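Local coordinates for protein acyl-ACP thioesterase (PDB 2ESS) that probably hydrolyses fatty acyl-acyl carrier protein thioesters to release free fatty acids, and binds calcium ions, at residues Gly9-Val14 and Ala39-Ser44; Thr83-Val88 and Thr93-Ala98; Asp187-Glu192 and Asn226-Glu231. One frame throughout, in Å; residues are numbered along the deposited sequence.

Contact 1. Residues Gly9-Val14 and Ala39-Ser44; sequences GTYQFV and AGFHAS
Tyr11 of strand 9-14 is met by two consecutive residues of helix 28-45, Phe41 and His42, and each meets it differently. Phe41 comes over one face of the phenol ring: its CD2 is 3.9 Å from Tyr11 CD1, displaced toward the rim, while its CB is 3.9 Å from Tyr11 CE1. Tyr11 and Phe41 run alongside each other with opposite headings. Their ring centroids are 5.4 Å apart, an inclined pairing with the planes at 59°. His42 takes the far end of the phenol and lies nearly perpendicular to Tyr11. Tyr11 OH lies 3.3 Å from His42 CA and near the plane of the imidazole, at its edge. Because His42 CG stands anti to the backbone N (chi1 -179°), the ring projects past this hydroxyl to the main chain of Gly9, where His42 CD2 is 3.3 Å from Gly9 N and Gly9 CA lies in the ring plane.

The strand and helix segments approach to 9.0 Å between axes, at 135°, a spacing bridged by these three side chains. Tyr11 OH and His42 N are 3.5 Å apart, but the angle is too poor for a hydrogen bond. The imidazole is held from outside: NE2 bonds to Lys7 O and ND1 to Arg95 NH2. Strand and helix thus meet through van der Waals packing, and the two outside bonds to the imidazole nitrogens probably fix the rotation of the His42 ring.

Contact 2. Residues Thr83-Val88 and Thr93-Ala98; sequences TWVENV and TDRNFA
A classic beta bulge interrupts the antiparallel hairpin of strands 78-88 and 92-100: Glu86 and Asn87 together face Asp94. Asp94 O receives Glu86 N at 2.9 Å and, weakly, Asn87 N at 3.4 Å, and the register shifts by one residue between the Val85-Arg95 and Asn87-Asp94 pairs. Backbone psi of -44° at Glu86 marks the kink.

Before the bulge, Asn96 O accepts two bonds from opposite faces of its carbonyl plane, from Trp84 N and, at 3.0 Å, from Thr83 OG1. That hydroxyl in turn takes Arg95 NH1 at 2.9 Å, with an N-H...O angle of 145°. Arg95 also lays one face of its guanidinium over Val85 CG2.

Thr83, Val85, Arg95 and Phe97 point to one face of the sheet; on the face of Trp84 and Asn96, the indole covers Asn96 CB, which lies 3.4 Å above its plane toward the rim. Ring and amide planes are 86° apart. A water in the indole plane accepts from Trp84 NE1 and, at 2.7 Å, from Asn96 ND2, and also lies 3.0 Å from Glu86 OE2. Outside the pair, Glu86 OE1 forms a salt bridge with Arg111 of strand 106-118.

Paired side chains alternating between the faces, with one extra residue on strand 78-88, are the signature of a bulged antiparallel hairpin, here within the sheet of the N-terminal hot-dog domain.

Contact 3. Residues Asp187-Glu192 and Asn226-Glu231; sequences DLFPIE and NEFHVE
The Phe189 ring turns its edge to one face of Phe228, a T-shaped pair with centroids 5.0 Å apart and planes at 70°. A single carbon does most of the touching: Phe189 CE1 stands 3.5 Å above the Phe228 plane, displaced toward the rim near Phe228 CG, while Phe228 CD2 lies in the plane of Phe189 at its edge. The side chains pass alongside, pointing opposite ways, and Phe189 CZ is 4.1 Å from Phe228 CB.

Val230, two residues further along the same face of strand 227-234, continues the apolar surface. Its two branches have different partners. CG1, placed anti to the backbone N (chi1 177°), meets Leu188 CD1 tip to tip at 4.0 Å, whereas CG2 approaches the Phe189 ring obliquely, 4.3 Å from its CZ. Phe189 thus touches both residues, with CE1 on Phe228 and, more loosely, CZ on Val230, and every contact between the segments is made by carbon atoms.

The third flat group, the His229 imidazole, belongs to the other side of the strand. Its NE2 donates to Glu227 OE2 at 2.8 Å, almost in the ring plane and onto the anti lone pair of the carboxylate, and its ND1 bonds to Lys153 O, which gives both ring nitrogens a partner.

Leu188 and Phe189 lie in the connection from helix 178-186 to helix 191-196, and Pro190 occupies the N-cap position of the latter. Tyr194 and Leu193 of that helix touch Phe189 and Phe228 respectively, and Phe247 of strand 238-247 forms a further edge-to-face pair with Phe189. Strand 227-234 itself is hydrogen-bonded between strands 215-224 and 238-247, so the connection between the helices packs upon an interior strand of the sheet.

In the fold
Along the chain the contacts come one after another without overlap: both segments of contact 1 precede those of contact 2, which precede those of contact 3. Contacts 1 and 2, with centres about 12 Å apart, belong to the N-terminal hot-dog region and touch directly: strand 9-14 pairs with strand 78-88, and helix 28-45 packs on strand 92-100. Contact 3 belongs to the C-terminal hot-dog region, its centre about 30 Å from that of contact 1 and 28 Å from that of contact 2, across the chain's centre. All three reach one continuous antiparallel sheet, consistent with two hot-dog units joined side by side. None adjoins the calcium site of Asp171 and His175.

Contact 1. Residues Gly9-Val14 and Ala39-Ser44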
ATOM      1  N   GLY A   9      -9.713  14.239 -16.099  1.00 31.68           N
ATOM      2  CA  GLY A   9     -10.305  13.458 -15.055  1.00 33.30           C
ATOM      3  C   GLY A   9      -9.817  13.963 -13.707  1.00 33.19           C
ATOM      4  O   GLY A   9      -8.618  14.178 -13.521  1.00 32.35           O
ATOM      5  N   THR A  10     -10.732  14.083 -12.757  1.00 32.97           N
ATOM      6  CA  THR A  10     -10.426  14.522 -11.382  1.00 32.72           C
ATOM      7  C   THR A  10     -10.893  13.497 -10.354  1.00 33.50           C
ATOM      8  O   THR A  10     -12.034  13.086 -10.368  1.00 32.59           O
ATOM      9  CB  THR A  10     -11.124  15.893 -11.042  1.00 34.60           C
ATOM     10  OG1 THR A  10     -10.867  16.846 -12.086  1.00 37.43           O
ATOM     11  CG2 THR A  10     -10.649  16.435  -9.662  1.00 33.67           C
ATOM     12  N   TYR A  11     -10.009  13.100  -9.450  1.00 35.27           N
ATOM     13  CA  TYR A  11     -10.253  11.990  -8.538  1.00 34.77           C
ATOM     14  C   TYR A  11      -9.917  12.431  -7.134  1.00 35.01           C
ATOM     15  O   TYR A  11      -8.917  13.094  -6.934  1.00 33.35           O
ATOM     16  CB  TYR A  11      -9.434  10.765  -8.973  1.00 35.29           C
ATOM     17  CG  TYR A  11      -9.709  10.443 -10.426  1.00 31.30           C
ATOM     18  CD1 TYR A  11     -10.881   9.822 -10.824  1.00 35.28           C
ATOM     19  CD2 TYR A  11      -8.835  10.867 -11.421  1.00 27.73           C
ATOM     20  CE1 TYR A  11     -11.140   9.591 -12.165  1.00 37.06           C
ATOM     21  CE2 TYR A  11      -9.094  10.634 -12.772  1.00 39.51           C
ATOM     22  CZ  TYR A  11     -10.233   9.996 -13.139  1.00 38.96           C
ATOM     23  OH  TYR A  11     -10.448   9.794 -14.489  1.00 34.84           O
ATOM     24  N   GLN A  12     -10.798  12.098  -6.198  1.00 34.15           N
ATOM     25  CA  GLN A  12     -10.714  12.513  -4.799  1.00 35.61           C
ATOM     26  C   GLN A  12     -10.164  11.430  -3.882  1.00 36.70           C
ATOM     27  O   GLN A  12     -10.542  10.259  -3.961  1.00 37.31           O
ATOM     28  CB  GLN A  12     -12.106  12.890  -4.266  1.00 37.19           C
ATOM     29  CG  GLN A  12     -12.817  13.983  -5.025  1.00 43.24           C
ATOM     30  CD  GLN A  12     -12.050  15.271  -4.977  1.00 47.02           C
ATOM     31  OE1 GLN A  12     -11.476  15.622  -3.941  1.00 53.30           O
ATOM     32  NE2 GLN A  12     -12.000  15.975  -6.108  1.00 46.79           N
ATOM     33  N   PHE A  13      -9.264  11.828  -2.996  1.00 35.16           N
ATOM     34  CA  PHE A  13      -8.651  10.915  -2.036  1.00 34.39           C
ATOM     35  C   PHE A  13      -8.559  11.512  -0.633  1.00 33.21           C
ATOM     36  O   PHE A  13      -8.719  12.707  -0.441  1.00 32.17           O
ATOM     37  CB  PHE A  13      -7.260  10.548  -2.508  1.00 33.26           C
ATOM     38  CG  PHE A  13      -7.233   9.942  -3.852  1.00 33.18           C
ATOM     39  CD1 PHE A  13      -7.641   8.630  -4.024  1.00 39.99           C
ATOM     40  CD2 PHE A  13      -6.856  10.682  -4.963  1.00 31.04           C
ATOM     41  CE1 PHE A  13      -7.648   8.057  -5.290  1.00 43.60           C
ATOM     42  CE2 PHE A  13      -6.839  10.105  -6.236  1.00 36.00           C
ATOM     43  CZ  PHE A  13      -7.234   8.800  -6.398  1.00 40.17           C
ATOM     44  N   VAL A  14      -8.298  10.649   0.333  1.00 34.59           N
ATOM     45  CA  VAL A  14      -7.908  11.070   1.682  1.00 36.35           C
ATOM     46  C   VAL A  14      -6.597  10.363   2.018  1.00 38.18           C
ATOM     47  O   VAL A  14      -6.472   9.158   1.756  1.00 39.85           O
ATOM     48  CB  VAL A  14      -8.975  10.673   2.714  1.00 38.23           C
ATOM     49  CG1 VAL A  14      -8.546  11.101   4.122  1.00 36.45           C
ATOM     50  CG2 VAL A  14     -10.318  11.287   2.356  1.00 38.89           C
ATOM     51  N   ALA A  39      -4.666   7.325 -14.039  1.00 30.89           N
ATOM     52  CA  ALA A  39      -4.385   7.185 -15.430  1.00 33.57           C
ATOM     53  C   ALA A  39      -5.263   6.086 -16.024  1.00 34.15           C
ATOM     54  O   ALA A  39      -5.871   6.257 -17.071  1.00 32.43           O
ATOM     55  CB  ALA A  39      -2.899   6.839 -15.603  1.00 32.68           C
ATOM     56  N   GLY A  40      -5.314   4.959 -15.319  1.00 34.09           N
ATOM     57  CA  GLY A  40      -6.158   3.851 -15.632  1.00 35.80           C
ATOM     58  C   GLY A  40      -7.640   4.161 -15.582  1.00 37.06           C
ATOM     59  O   GLY A  40      -8.330   3.768 -16.486  1.00 36.30           O
ATOM     60  N   PHE A  41      -8.124   4.878 -14.559  1.00 34.99           N
ATOM     61  CA  PHE A  41      -9.548   5.245 -14.500  1.00 39.12           C
ATOM     62  C   PHE A  41      -9.920   6.097 -15.730  1.00 35.06           C
ATOM     63  O   PHE A  41     -10.990   5.938 -16.347  1.00 33.46           O
ATOM     64  CB  PHE A  41      -9.937   6.091 -13.270  1.00 41.05           C
ATOM     65  CG  PHE A  41      -9.564   5.494 -11.909  1.00 46.46           C
ATOM     66  CD1 PHE A  41      -9.657   4.129 -11.651  1.00 48.60           C
ATOM     67  CD2 PHE A  41      -9.168   6.353 -10.856  1.00 51.63           C
ATOM     68  CE1 PHE A  41      -9.309   3.612 -10.363  1.00 50.93           C
ATOM     69  CE2 PHE A  41      -8.823   5.857  -9.581  1.00 48.42           C
ATOM     70  CZ  PHE A  41      -8.893   4.484  -9.333  1.00 48.09           C
ATOM     71  N   HIS A  42      -9.037   7.018 -16.040  1.00 33.60           N
ATOM     72  CA  HIS A  42      -9.282   8.046 -17.052  1.00 32.10           C
ATOM     73  C   HIS A  42      -9.324   7.370 -18.428  1.00 31.63           C
ATOM     74  O   HIS A  42     -10.286   7.549 -19.155  1.00 30.22           O
ATOM     75  CB  HIS A  42      -8.213   9.136 -16.963  1.00 33.76           C
ATOM     76  CG  HIS A  42      -8.390  10.253 -17.937  1.00 35.85           C
ATOM     77  ND1 HIS A  42      -7.874  10.217 -19.212  1.00 32.08           N
ATOM     78  CD2 HIS A  42      -9.024  11.451 -17.818  1.00 36.64           C
ATOM     79  CE1 HIS A  42      -8.201  11.338 -19.845  1.00 30.54           C
ATOM     80  NE2 HIS A  42      -8.896  12.104 -19.021  1.00 37.34           N
ATOM     81  N   ALA A  43      -8.323   6.549 -18.727  1.00 30.87           N
ATOM     82  CA  ALA A  43      -8.243   5.808 -19.984  1.00 33.21           C
ATOM     83  C   ALA A  43      -9.409   4.833 -20.133  1.00 33.67           C
ATOM     84  O   ALA A  43     -10.003   4.766 -21.191  1.00 31.20           O
ATOM     85  CB  ALA A  43      -6.905   5.022 -20.121  1.00 31.81           C
ATOM     86  N   SER A  44      -9.722   4.085 -19.077  1.00 33.40           N
ATOM     87  CA  SER A  44     -10.727   3.033 -19.184  0.50 33.81           C
ATOM     88  C   SER A  44     -12.104   3.621 -19.380  1.00 34.06           C
ATOM     89  O   SER A  44     -12.867   3.148 -20.216  1.00 35.39           O
ATOM     90  CB  SER A  44     -10.705   2.082 -17.981  0.50 35.17           C
ATOM     91  OG  SER A  44     -10.764   2.795 -16.771  0.50 35.95           O
TER

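Contact 2. Residues Thr83-Val88 and Thr93-Ala98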
ATOM      1  N   THR A  83      -5.771  14.428 -14.166  1.00 30.92           N
ATOM      2  CA  THR A  83      -4.942  13.811 -15.182  1.00 31.68           C
ATOM      3  C   THR A  83      -5.565  14.005 -16.561  1.00 29.27           C
ATOM      4  O   THR A  83      -6.788  14.127 -16.713  1.00 30.98           O
ATOM      5  CB  THR A  83      -4.726  12.309 -14.865  1.00 28.62           C
ATOM      6  OG1 THR A  83      -3.791  11.785 -15.799  1.00 35.21           O
ATOM      7  CG2 THR A  83      -6.057  11.530 -14.874  1.00 30.37           C
ATOM      8  N   TRP A  84      -4.701  14.030 -17.564  1.00 27.03           N
ATOM      9  CA  TRP A  84      -5.096  14.292 -18.920  1.00 30.35           C
ATOM     10  C   TRP A  84      -3.961  13.839 -19.831  1.00 31.44           C
ATOM     11  O   TRP A  84      -2.809  13.715 -19.396  1.00 34.09           O
ATOM     12  CB  TRP A  84      -5.381  15.799 -19.124  1.00 29.26           C
ATOM     13  CG  TRP A  84      -4.201  16.673 -18.912  1.00 31.10           C
ATOM     14  CD1 TRP A  84      -3.301  17.081 -19.852  1.00 33.06           C
ATOM     15  CD2 TRP A  84      -3.771  17.231 -17.671  1.00 29.00           C
ATOM     16  NE1 TRP A  84      -2.333  17.852 -19.266  1.00 31.99           N
ATOM     17  CE2 TRP A  84      -2.604  17.962 -17.925  1.00 33.04           C
ATOM     18  CE3 TRP A  84      -4.260  17.168 -16.359  1.00 31.46           C
ATOM     19  CZ2 TRP A  84      -1.931  18.649 -16.931  1.00 33.66           C
ATOM     20  CZ3 TRP A  84      -3.594  17.838 -15.377  1.00 32.89           C
ATOM     21  CH2 TRP A  84      -2.434  18.572 -15.663  1.00 32.18           C
ATOM     22  N   VAL A  85      -4.315  13.586 -21.077  1.00 32.12           N
ATOM     23  CA  VAL A  85      -3.383  13.268 -22.141  1.00 31.61           C
ATOM     24  C   VAL A  85      -2.877  14.526 -22.775  1.00 31.93           C
ATOM     25  O   VAL A  85      -3.653  15.319 -23.277  1.00 31.26           O
ATOM     26  CB  VAL A  85      -4.051  12.373 -23.227  1.00 33.78           C
ATOM     27  CG1 VAL A  85      -3.091  12.076 -24.402  1.00 28.25           C
ATOM     28  CG2 VAL A  85      -4.525  11.069 -22.605  1.00 34.17           C
ATOM     29  N   GLU A  86      -1.556  14.718 -22.748  1.00 32.08           N
ATOM     30  CA  GLU A  86      -0.936  15.892 -23.358  1.00 31.68           C
ATOM     31  C   GLU A  86      -0.585  15.667 -24.815  1.00 31.76           C
ATOM     32  O   GLU A  86      -0.811  16.537 -25.648  1.00 34.98           O
ATOM     33  CB  GLU A  86       0.317  16.304 -22.589  1.00 33.53           C
ATOM     34  CG  GLU A  86       1.026  17.447 -23.240  1.00 39.96           C
ATOM     35  CD  GLU A  86       2.253  17.877 -22.464  1.00 50.81           C
ATOM     36  OE1 GLU A  86       3.158  17.020 -22.260  1.00 43.78           O
ATOM     37  OE2 GLU A  86       2.299  19.068 -22.086  1.00 60.08           O
ATOM     38  N   ASN A  87      -0.009  14.508 -25.119  1.00 34.18           N
ATOM     39  CA  ASN A  87       0.365  14.158 -26.503  1.00 35.04           C
ATOM     40  C   ASN A  87       0.211  12.690 -26.775  1.00 31.81           C
ATOM     41  O   ASN A  87       0.454  11.872 -25.911  1.00 31.63           O
ATOM     42  CB  ASN A  87       1.852  14.469 -26.775  1.00 36.19           C
ATOM     43  CG  ASN A  87       2.114  15.948 -27.044  1.00 46.80           C
ATOM     44  OD1 ASN A  87       2.927  16.565 -26.358  1.00 55.12           O
ATOM     45  ND2 ASN A  87       1.435  16.512 -28.059  1.00 43.85           N
ATOM     46  N   VAL A  88      -0.108  12.373 -28.018  1.00 29.68           N
ATOM     47  CA  VAL A  88      -0.117  11.010 -28.501  1.00 29.69           C
ATOM     48  C   VAL A  88       0.828  11.038 -29.691  1.00 32.96           C
ATOM     49  O   VAL A  88       0.486  11.545 -30.752  1.00 29.28           O
ATOM     50  CB  VAL A  88      -1.533  10.522 -28.914  1.00 31.34           C
ATOM     51  CG1 VAL A  88      -1.464   9.128 -29.576  1.00 31.67           C
ATOM     52  CG2 VAL A  88      -2.446  10.494 -27.669  1.00 26.11           C
ATOM     53  N   THR A  93       2.831   7.886 -25.534  1.00 35.97           N
ATOM     54  CA  THR A  93       1.826   8.832 -25.077  1.00 35.50           C
ATOM     55  C   THR A  93       2.298   9.488 -23.800  1.00 34.31           C
ATOM     56  O   THR A  93       2.808   8.802 -22.918  1.00 34.54           O
ATOM     57  CB  THR A  93       0.482   8.131 -24.828  1.00 37.00           C
ATOM     58  OG1 THR A  93       0.009   7.675 -26.087  1.00 40.44           O
ATOM     59  CG2 THR A  93      -0.546   9.073 -24.233  1.00 38.54           C
ATOM     60  N   ASP A  94       2.169  10.810 -23.751  1.00 33.59           N
ATOM     61  CA  ASP A  94       2.520  11.602 -22.570  1.00 33.36           C
ATOM     62  C   ASP A  94       1.226  11.920 -21.813  1.00 32.29           C
ATOM     63  O   ASP A  94       0.342  12.579 -22.341  1.00 32.69           O
ATOM     64  CB  ASP A  94       3.243  12.884 -22.978  1.00 33.47           C
ATOM     65  CG  ASP A  94       4.601  12.616 -23.638  1.00 42.83           C
ATOM     66  OD1 ASP A  94       5.169  11.487 -23.525  1.00 44.43           O
ATOM     67  OD2 ASP A  94       5.080  13.545 -24.317  1.00 47.14           O
ATOM     68  N   ARG A  95       1.128  11.416 -20.595  1.00 32.12           N
ATOM     69  CA  ARG A  95       0.028  11.673 -19.701  1.00 31.68           C
ATOM     70  C   ARG A  95       0.538  12.486 -18.503  1.00 32.88           C
ATOM     71  O   ARG A  95       1.523  12.108 -17.857  1.00 35.90           O
ATOM     72  CB  ARG A  95      -0.558  10.390 -19.171  1.00 33.32           C
ATOM     73  CG  ARG A  95      -1.497  10.658 -17.995  1.00 35.10           C
ATOM     74  CD  ARG A  95      -2.283   9.489 -17.549  1.00 37.23           C
ATOM     75  NE  ARG A  95      -3.281   8.955 -18.486  1.00 31.46           N
ATOM     76  CZ  ARG A  95      -4.481   9.450 -18.723  1.00 32.24           C
ATOM     77  NH1 ARG A  95      -4.858  10.620 -18.239  1.00 29.68           N
ATOM     78  NH2 ARG A  95      -5.289   8.802 -19.551  1.00 30.30           N
ATOM     79  N   ASN A  96      -0.147  13.590 -18.214  1.00 30.92           N
ATOM     80  CA  ASN A  96       0.270  14.530 -17.163  1.00 33.05           C
ATOM     81  C   ASN A  96      -0.726  14.548 -16.055  1.00 31.00           C
ATOM     82  O   ASN A  96      -1.867  14.030 -16.199  1.00 29.67           O
ATOM     83  CB  ASN A  96       0.493  15.913 -17.748  1.00 35.04           C
ATOM     84  CG  ASN A  96       1.668  15.937 -18.716  1.00 37.66           C
ATOM     85  OD1 ASN A  96       2.467  14.987 -18.784  1.00 41.43           O
ATOM     86  ND2 ASN A  96       1.745  16.983 -19.492  1.00 33.56           N
ATOM     87  N   PHE A  97      -0.270  15.073 -14.932  1.00 32.63           N
ATOM     88  CA  PHE A  97      -1.032  15.075 -13.672  1.00 30.77           C
ATOM     89  C   PHE A  97      -0.816  16.385 -12.910  1.00 30.90           C
ATOM     90  O   PHE A  97       0.247  17.028 -13.011  1.00 28.46           O
ATOM     91  CB  PHE A  97      -0.600  13.950 -12.723  1.00 28.65           C
ATOM     92  CG  PHE A  97      -0.637  12.599 -13.309  1.00 31.21           C
ATOM     93  CD1 PHE A  97       0.462  12.105 -13.989  1.00 31.82           C
ATOM     94  CD2 PHE A  97      -1.759  11.785 -13.143  1.00 33.54           C
ATOM     95  CE1 PHE A  97       0.437  10.823 -14.514  1.00 39.89           C
ATOM     96  CE2 PHE A  97      -1.790  10.529 -13.664  1.00 36.37           C
ATOM     97  CZ  PHE A  97      -0.700  10.044 -14.368  1.00 34.08           C
ATOM     98  N   ALA A  98      -1.842  16.776 -12.161  1.00 30.79           N
ATOM     99  CA  ALA A  98      -1.724  17.835 -11.156  1.00 31.93           C
ATOM    100  C   ALA A  98      -2.226  17.239  -9.832  1.00 32.34           C
ATOM    101  O   ALA A  98      -3.131  16.400  -9.797  1.00 32.76           O
ATOM    102  CB  ALA A  98      -2.532  19.061 -11.556  1.00 32.26           C
TER
HETATM  103  O   HOH W   1       0.421  19.375 -19.788  1.00 48.47           O

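Contact 3. Residues Asp187-Glu192 and Asn226-Glu231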
ATOM      1  N   ASP A 187      13.988   3.655   0.438  1.00 34.45           N
ATOM      2  CA  ASP A 187      14.619   3.063   1.655  1.00 34.23           C
ATOM      3  C   ASP A 187      16.137   3.126   1.692  1.00 35.11           C
ATOM      4  O   ASP A 187      16.703   2.832   2.711  1.00 35.50           O
ATOM      5  CB  ASP A 187      14.182   1.606   1.891  1.00 37.08           C
ATOM      6  CG  ASP A 187      12.700   1.488   2.358  1.00 41.82           C
ATOM      7  OD1 ASP A 187      12.194   2.456   2.958  1.00 43.08           O
ATOM      8  OD2 ASP A 187      12.053   0.429   2.134  1.00 38.40           O
ATOM      9  N   LEU A 188      16.800   3.510   0.603  1.00 33.92           N
ATOM     10  CA  LEU A 188      18.248   3.674   0.611  1.00 33.25           C
ATOM     11  C   LEU A 188      18.705   4.892   1.412  1.00 35.59           C
ATOM     12  O   LEU A 188      19.845   4.925   1.843  1.00 35.04           O
ATOM     13  CB  LEU A 188      18.783   3.820  -0.826  1.00 34.53           C
ATOM     14  CG  LEU A 188      18.604   2.599  -1.726  1.00 36.06           C
ATOM     15  CD1 LEU A 188      18.803   2.999  -3.169  1.00 37.29           C
ATOM     16  CD2 LEU A 188      19.559   1.439  -1.282  1.00 39.63           C
ATOM     17  N   PHE A 189      17.846   5.901   1.616  1.00 35.90           N
ATOM     18  CA  PHE A 189      18.341   7.184   2.131  1.00 37.54           C
ATOM     19  C   PHE A 189      18.260   7.280   3.637  1.00 39.46           C
ATOM     20  O   PHE A 189      17.311   6.791   4.220  1.00 40.66           O
ATOM     21  CB  PHE A 189      17.618   8.347   1.485  1.00 37.93           C
ATOM     22  CG  PHE A 189      17.780   8.356   0.017  1.00 40.30           C
ATOM     23  CD1 PHE A 189      18.947   8.838  -0.548  1.00 34.74           C
ATOM     24  CD2 PHE A 189      16.829   7.783  -0.791  1.00 40.68           C
ATOM     25  CE1 PHE A 189      19.126   8.806  -1.887  1.00 37.39           C
ATOM     26  CE2 PHE A 189      17.002   7.731  -2.147  1.00 39.35           C
ATOM     27  CZ  PHE A 189      18.144   8.245  -2.699  1.00 38.46           C
ATOM     28  N   PRO A 190      19.265   7.929   4.262  1.00 41.55           N
ATOM     29  CA  PRO A 190      19.330   8.012   5.702  1.00 43.61           C
ATOM     30  C   PRO A 190      18.167   8.798   6.256  1.00 44.60           C
ATOM     31  O   PRO A 190      17.694   9.758   5.632  1.00 46.69           O
ATOM     32  CB  PRO A 190      20.661   8.723   5.991  1.00 43.20           C
ATOM     33  CG  PRO A 190      21.138   9.253   4.733  1.00 45.73           C
ATOM     34  CD  PRO A 190      20.398   8.588   3.603  1.00 42.39           C
ATOM     35  N   ILE A 191      17.722   8.377   7.423  1.00 42.31           N
ATOM     36  CA  ILE A 191      16.567   8.959   8.042  1.00 44.91           C
ATOM     37  C   ILE A 191      16.784  10.465   8.353  1.00 44.53           C
ATOM     38  O   ILE A 191      15.821  11.240   8.296  1.00 43.24           O
ATOM     39  CB  ILE A 191      16.139   8.120   9.291  1.00 45.55           C
ATOM     40  CG1 ILE A 191      14.613   7.997   9.363  1.00 49.51           C
ATOM     41  CG2 ILE A 191      16.712   8.686  10.575  1.00 43.97           C
ATOM     42  CD1 ILE A 191      13.981   7.005   8.336  1.00 47.36           C
ATOM     43  N   GLU A 192      18.036  10.868   8.632  1.00 41.10           N
ATOM     44  CA  GLU A 192      18.383  12.281   8.867  1.00 39.65           C
ATOM     45  C   GLU A 192      18.023  13.163   7.675  1.00 38.95           C
ATOM     46  O   GLU A 192      17.722  14.333   7.845  1.00 40.33           O
ATOM     47  CB  GLU A 192      19.876  12.440   9.199  1.00 40.50           C
ATOM     48  N   ASN A 226      22.171  17.345  -2.772  1.00 41.35           N
ATOM     49  CA  ASN A 226      20.732  17.087  -2.753  1.00 38.45           C
ATOM     50  C   ASN A 226      20.217  16.221  -3.882  1.00 35.81           C
ATOM     51  O   ASN A 226      19.028  15.870  -3.896  1.00 38.46           O
ATOM     52  CB  ASN A 226      20.014  18.432  -2.752  1.00 36.59           C
ATOM     53  CG  ASN A 226      20.070  19.116  -1.387  1.00 46.01           C
ATOM     54  OD1 ASN A 226      20.010  18.454  -0.343  1.00 46.08           O
ATOM     55  ND2 ASN A 226      20.211  20.441  -1.394  1.00 46.08           N
ATOM     56  N   GLU A 227      21.093  15.868  -4.825  1.00 34.73           N
ATOM     57  CA  GLU A 227      20.677  15.107  -6.007  1.00 35.06           C
ATOM     58  C   GLU A 227      21.369  13.750  -6.069  1.00 34.41           C
ATOM     59  O   GLU A 227      22.600  13.662  -6.028  1.00 34.50           O
ATOM     60  CB  GLU A 227      20.955  15.887  -7.264  1.00 36.05           C
ATOM     61  CG  GLU A 227      20.414  15.193  -8.523  1.00 36.79           C
ATOM     62  CD  GLU A 227      20.423  16.081  -9.766  1.00 44.63           C
ATOM     63  OE1 GLU A 227      20.429  17.330  -9.607  1.00 53.99           O
ATOM     64  OE2 GLU A 227      20.427  15.523 -10.905  1.00 50.59           O
ATOM     65  N   PHE A 228      20.558  12.706  -6.199  1.00 31.76           N
ATOM     66  CA  PHE A 228      21.033  11.349  -6.231  1.00 29.12           C
ATOM     67  C   PHE A 228      20.529  10.642  -7.465  1.00 29.95           C
ATOM     68  O   PHE A 228      19.365  10.733  -7.816  1.00 31.25           O
ATOM     69  CB  PHE A 228      20.541  10.594  -5.007  1.00 30.19           C
ATOM     70  CG  PHE A 228      20.968  11.193  -3.722  1.00 35.23           C
ATOM     71  CD1 PHE A 228      20.289  12.263  -3.180  1.00 34.65           C
ATOM     72  CD2 PHE A 228      22.056  10.689  -3.043  1.00 34.62           C
ATOM     73  CE1 PHE A 228      20.692  12.803  -1.973  1.00 34.86           C
ATOM     74  CE2 PHE A 228      22.444  11.230  -1.838  1.00 41.90           C
ATOM     75  CZ  PHE A 228      21.764  12.297  -1.315  1.00 37.72           C
ATOM     76  N   HIS A 229      21.405   9.900  -8.120  1.00 31.53           N
ATOM     77  CA  HIS A 229      20.977   9.066  -9.245  1.00 31.20           C
ATOM     78  C   HIS A 229      21.183   7.624  -8.837  1.00 32.61           C
ATOM     79  O   HIS A 229      22.235   7.275  -8.325  1.00 35.08           O
ATOM     80  CB  HIS A 229      21.767   9.363 -10.508  1.00 31.87           C
ATOM     81  CG  HIS A 229      21.599  10.751 -11.030  1.00 39.22           C
ATOM     82  ND1 HIS A 229      22.180  11.171 -12.208  1.00 41.34           N
ATOM     83  CD2 HIS A 229      20.932  11.825 -10.541  1.00 45.90           C
ATOM     84  CE1 HIS A 229      21.880  12.439 -12.417  1.00 45.46           C
ATOM     85  NE2 HIS A 229      21.127  12.862 -11.419  1.00 43.65           N
ATOM     86  N   VAL A 230      20.168   6.803  -9.068  1.00 30.75           N
ATOM     87  CA  VAL A 230      20.116   5.446  -8.597  1.00 30.88           C
ATOM     88  C   VAL A 230      19.851   4.526  -9.803  1.00 33.09           C
ATOM     89  O   VAL A 230      19.067   4.844 -10.715  1.00 31.85           O
ATOM     90  CB  VAL A 230      19.043   5.258  -7.478  1.00 31.86           C
ATOM     91  CG1 VAL A 230      18.970   3.787  -7.044  1.00 35.77           C
ATOM     92  CG2 VAL A 230      19.304   6.199  -6.279  1.00 37.35           C
ATOM     93  N   GLU A 231      20.557   3.408  -9.814  1.00 33.88           N
ATOM     94  CA  GLU A 231      20.344   2.355 -10.777  1.00 36.02           C
ATOM     95  C   GLU A 231      20.096   1.078  -9.993  1.00 34.17           C
ATOM     96  O   GLU A 231      20.788   0.821  -9.025  1.00 33.60           O
ATOM     97  CB  GLU A 231      21.585   2.232 -11.668  1.00 36.84           C
ATOM     98  CG  GLU A 231      21.437   1.382 -12.882  1.00 37.40           C
ATOM     99  CD  GLU A 231      22.620   1.566 -13.862  1.00 44.22           C
ATOM    100  OE1 GLU A 231      23.716   1.039 -13.572  1.00 56.80           O
ATOM    101  OE2 GLU A 231      22.440   2.233 -14.919  1.00 51.05           O
TER